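Local structure of Alpha/beta hydrolase (Legionella pneumophila subsp. pneumophila str. Philadelphia 1, 4EZI) at residues V194-A199 with A308-V313. The protein is a putative hydrolase of the alpha/beta-hydrolase fold, of unestablished function, possibly a lipase acting on triacylglycerols. Sequence-based numbering, arbitrary orientation. Where two conformers were deposited one is given.
Sequences VAPGSA and APLLLV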
ATOM      1  N   VAL A 194      -2.973 -13.173   2.972  1.00  8.68           N
ATOM      2  CA  VAL A 194      -2.210 -11.973   2.625  1.00  8.37           C
ATOM      3  C   VAL A 194      -1.924 -12.024   1.118  1.00  8.48           C
ATOM      4  O   VAL A 194      -1.423 -13.033   0.628  1.00  9.07           O
ATOM      5  CB  VAL A 194      -0.906 -11.914   3.445  1.00  8.17           C
ATOM      6  CG1 VAL A 194      -0.132 -10.638   3.108  1.00  9.24           C
ATOM      7  CG2 VAL A 194      -1.227 -11.959   4.931  1.00 10.30           C
ATOM      8  N   ALA A 195      -2.181 -10.929   0.402  1.00  8.79           N
ATOM      9  CA  ALA A 195      -2.006 -10.910  -1.042  1.00  7.99           C
ATOM     10  C   ALA A 195      -1.472  -9.534  -1.510  1.00  8.17           C
ATOM     11  O   ALA A 195      -2.219  -8.693  -2.006  1.00  8.43           O
ATOM     12  CB  ALA A 195      -3.306 -11.260  -1.762  1.00  9.71           C
ATOM     13  N   PRO A 196      -0.162  -9.279  -1.358  1.00  7.69           N
ATOM     14  CA  PRO A 196       0.429  -8.061  -1.895  1.00  8.29           C
ATOM     15  C   PRO A 196       0.402  -8.079  -3.412  1.00  7.63           C
ATOM     16  O   PRO A 196       0.851  -9.039  -4.021  1.00  8.26           O
ATOM     17  CB  PRO A 196       1.867  -8.105  -1.373  0.50  8.13           C
ATOM     18  CG  PRO A 196       2.143  -9.534  -1.257  0.50  7.51           C
ATOM     19  CD  PRO A 196       0.864 -10.146  -0.760  0.50  8.41           C
ATOM     20  N   GLY A 197      -0.070  -6.978  -4.003  1.00  7.18           N
ATOM     21  CA  GLY A 197      -0.165  -6.816  -5.430  1.00  7.47           C
ATOM     22  C   GLY A 197       0.929  -5.929  -5.982  1.00  7.82           C
ATOM     23  O   GLY A 197       1.147  -4.812  -5.505  1.00  8.19           O
ATOM     24  N   SER A 198       1.643  -6.445  -6.988  1.00  7.25           N
ATOM     25  CA  SER A 198       2.671  -5.705  -7.723  1.00  7.78           C
ATOM     26  C   SER A 198       3.572  -4.891  -6.790  1.00  7.25           C
ATOM     27  O   SER A 198       3.782  -3.693  -6.994  1.00  8.78           O
ATOM     28  CB  SER A 198       2.029  -4.822  -8.798  1.00  7.47           C
ATOM     29  OG  SER A 198       1.301  -5.648  -9.702  1.00  8.35           O
ATOM     30  N   ALA A 199       4.111  -5.559  -5.778  1.00  8.17           N
ATOM     31  CA  ALA A 199       4.949  -4.871  -4.811  1.00  7.66           C
ATOM     32  C   ALA A 199       6.382  -4.771  -5.317  1.00  7.96           C
ATOM     33  O   ALA A 199       6.857  -5.620  -6.071  1.00  9.12           O
ATOM     34  CB  ALA A 199       4.975  -5.620  -3.517  1.00  9.12           C
ATOM     35  N   ALA A 308       0.354 -16.877   7.669  1.00 12.57           N
ATOM     36  CA  ALA A 308      -0.899 -17.010   6.943  1.00 12.09           C
ATOM     37  C   ALA A 308      -0.578 -17.352   5.505  1.00 11.47           C
ATOM     38  O   ALA A 308       0.519 -17.034   5.021  1.00 12.08           O
ATOM     39  CB  ALA A 308      -1.684 -15.705   6.980  1.00 12.90           C
ATOM     40  N   PRO A 309      -1.530 -17.961   4.795  1.00 10.64           N
ATOM     41  CA  PRO A 309      -1.386 -18.130   3.355  1.00 10.83           C
ATOM     42  C   PRO A 309      -1.040 -16.818   2.673  1.00 10.30           C
ATOM     43  O   PRO A 309      -1.636 -15.772   2.996  1.00 10.42           O
ATOM     44  CB  PRO A 309      -2.771 -18.632   2.929  1.00 12.65           C
ATOM     45  CG  PRO A 309      -3.318 -19.294   4.145  1.00 14.99           C
ATOM     46  CD  PRO A 309      -2.783 -18.548   5.321  1.00 12.98           C
ATOM     47  N   LEU A 310      -0.122 -16.901   1.721  1.00 10.19           N
ATOM     48  CA  LEU A 310       0.485 -15.737   1.093  1.00 10.13           C
ATOM     49  C   LEU A 310       0.518 -15.896  -0.421  1.00  9.82           C
ATOM     50  O   LEU A 310       1.079 -16.867  -0.932  1.00 11.36           O
ATOM     51  CB  LEU A 310       1.901 -15.545   1.640  1.00 10.14           C
ATOM     52  CG  LEU A 310       2.756 -14.434   1.039  1.00 10.12           C
ATOM     53  CD1 LEU A 310       2.138 -13.066   1.314  1.00 10.56           C
ATOM     54  CD2 LEU A 310       4.178 -14.525   1.592  1.00 11.68           C
ATOM     55  N   LEU A 311      -0.040 -14.901  -1.108  1.00  9.61           N
ATOM     56  CA  LEU A 311      -0.062 -14.852  -2.559  1.00  9.36           C
ATOM     57  C   LEU A 311       0.671 -13.602  -3.039  1.00  9.22           C
ATOM     58  O   LEU A 311       0.225 -12.516  -2.752  1.00  9.80           O
ATOM     59  CB  LEU A 311      -1.498 -14.821  -3.098  1.00  9.89           C
ATOM     60  CG  LEU A 311      -1.639 -14.606  -4.603  1.00  9.52           C
ATOM     61  CD1 LEU A 311      -1.031 -15.735  -5.388  1.00 11.59           C
ATOM     62  CD2 LEU A 311      -3.081 -14.359  -5.033  1.00 11.08           C
ATOM     63  N   LEU A 312       1.759 -13.756  -3.787  1.00  9.15           N
ATOM     64  CA  LEU A 312       2.444 -12.625  -4.393  1.00  8.48           C
ATOM     65  C   LEU A 312       1.908 -12.531  -5.815  1.00  9.06           C
ATOM     66  O   LEU A 312       2.211 -13.394  -6.647  1.00 10.28           O
ATOM     67  CB  LEU A 312       3.964 -12.838  -4.400  1.00  9.62           C
ATOM     68  CG  LEU A 312       4.609 -13.283  -3.091  1.00 10.93           C
ATOM     69  CD1 LEU A 312       6.143 -13.310  -3.278  1.00 13.46           C
ATOM     70  CD2 LEU A 312       4.167 -12.401  -1.897  1.00 11.55           C
ATOM     71  N   VAL A 313       1.083 -11.528  -6.093  1.00  8.26           N
ATOM     72  CA  VAL A 313       0.397 -11.441  -7.375  1.00  8.38           C
ATOM     73  C   VAL A 313       0.731 -10.122  -8.090  1.00  8.16           C
ATOM     74  O   VAL A 313       0.627  -9.048  -7.504  1.00  8.86           O
ATOM     75  CB  VAL A 313      -1.127 -11.682  -7.214  1.00  8.39           C
ATOM     76  CG1 VAL A 313      -1.754 -10.808  -6.101  1.00 10.18           C
ATOM     77  CG2 VAL A 313      -1.841 -11.519  -8.541  1.00 10.30           C
TER
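Ala308 sets its methyl group against CG2 of Val194, and Pro309 O then accepts the first backbone hydrogen bond, from Val194 N at 2.9 Å. Neighbouring parallel strands follow, the axes of 194-197 and 310-313 being 13° apart, and illustrate how such a pair accommodates a proline. Leu310, with CG anti to the backbone N (chi1 176°), brings CD1 within 3.8 Å of Val194 CG1 and equally near Pro196 CD. Leu311 N bonds to Val194 O almost straight, but Leu311 O faces Pro196, which has no N-H to offer; Pro196 CD lies 3.2 Å from that oxygen, and Ala195 CA makes a CA-H...O contact with it. Leu312 CD2 meets the proline ring obliquely, 3.6 Å from Pro196 CG in the conformer given. Regular pairing resumes at Val313, whose N reaches Pro196 O and whose O receives Ser198 N at 2.8 Å, the donor tilted 19° from the carbonyl plane. The side chain of Ser198 touches Asp318 and His351, which with Ser169 probably form a Ser-His-Asp triad. In the central sheet strand 193-197 lies between 162-168 and 310-314, and 340-344 flanks 310-314 on its other side; helix 170-185 covers Val194 and Pro196, while helix 355-370 packs on Ala195, Leu311 and Val313.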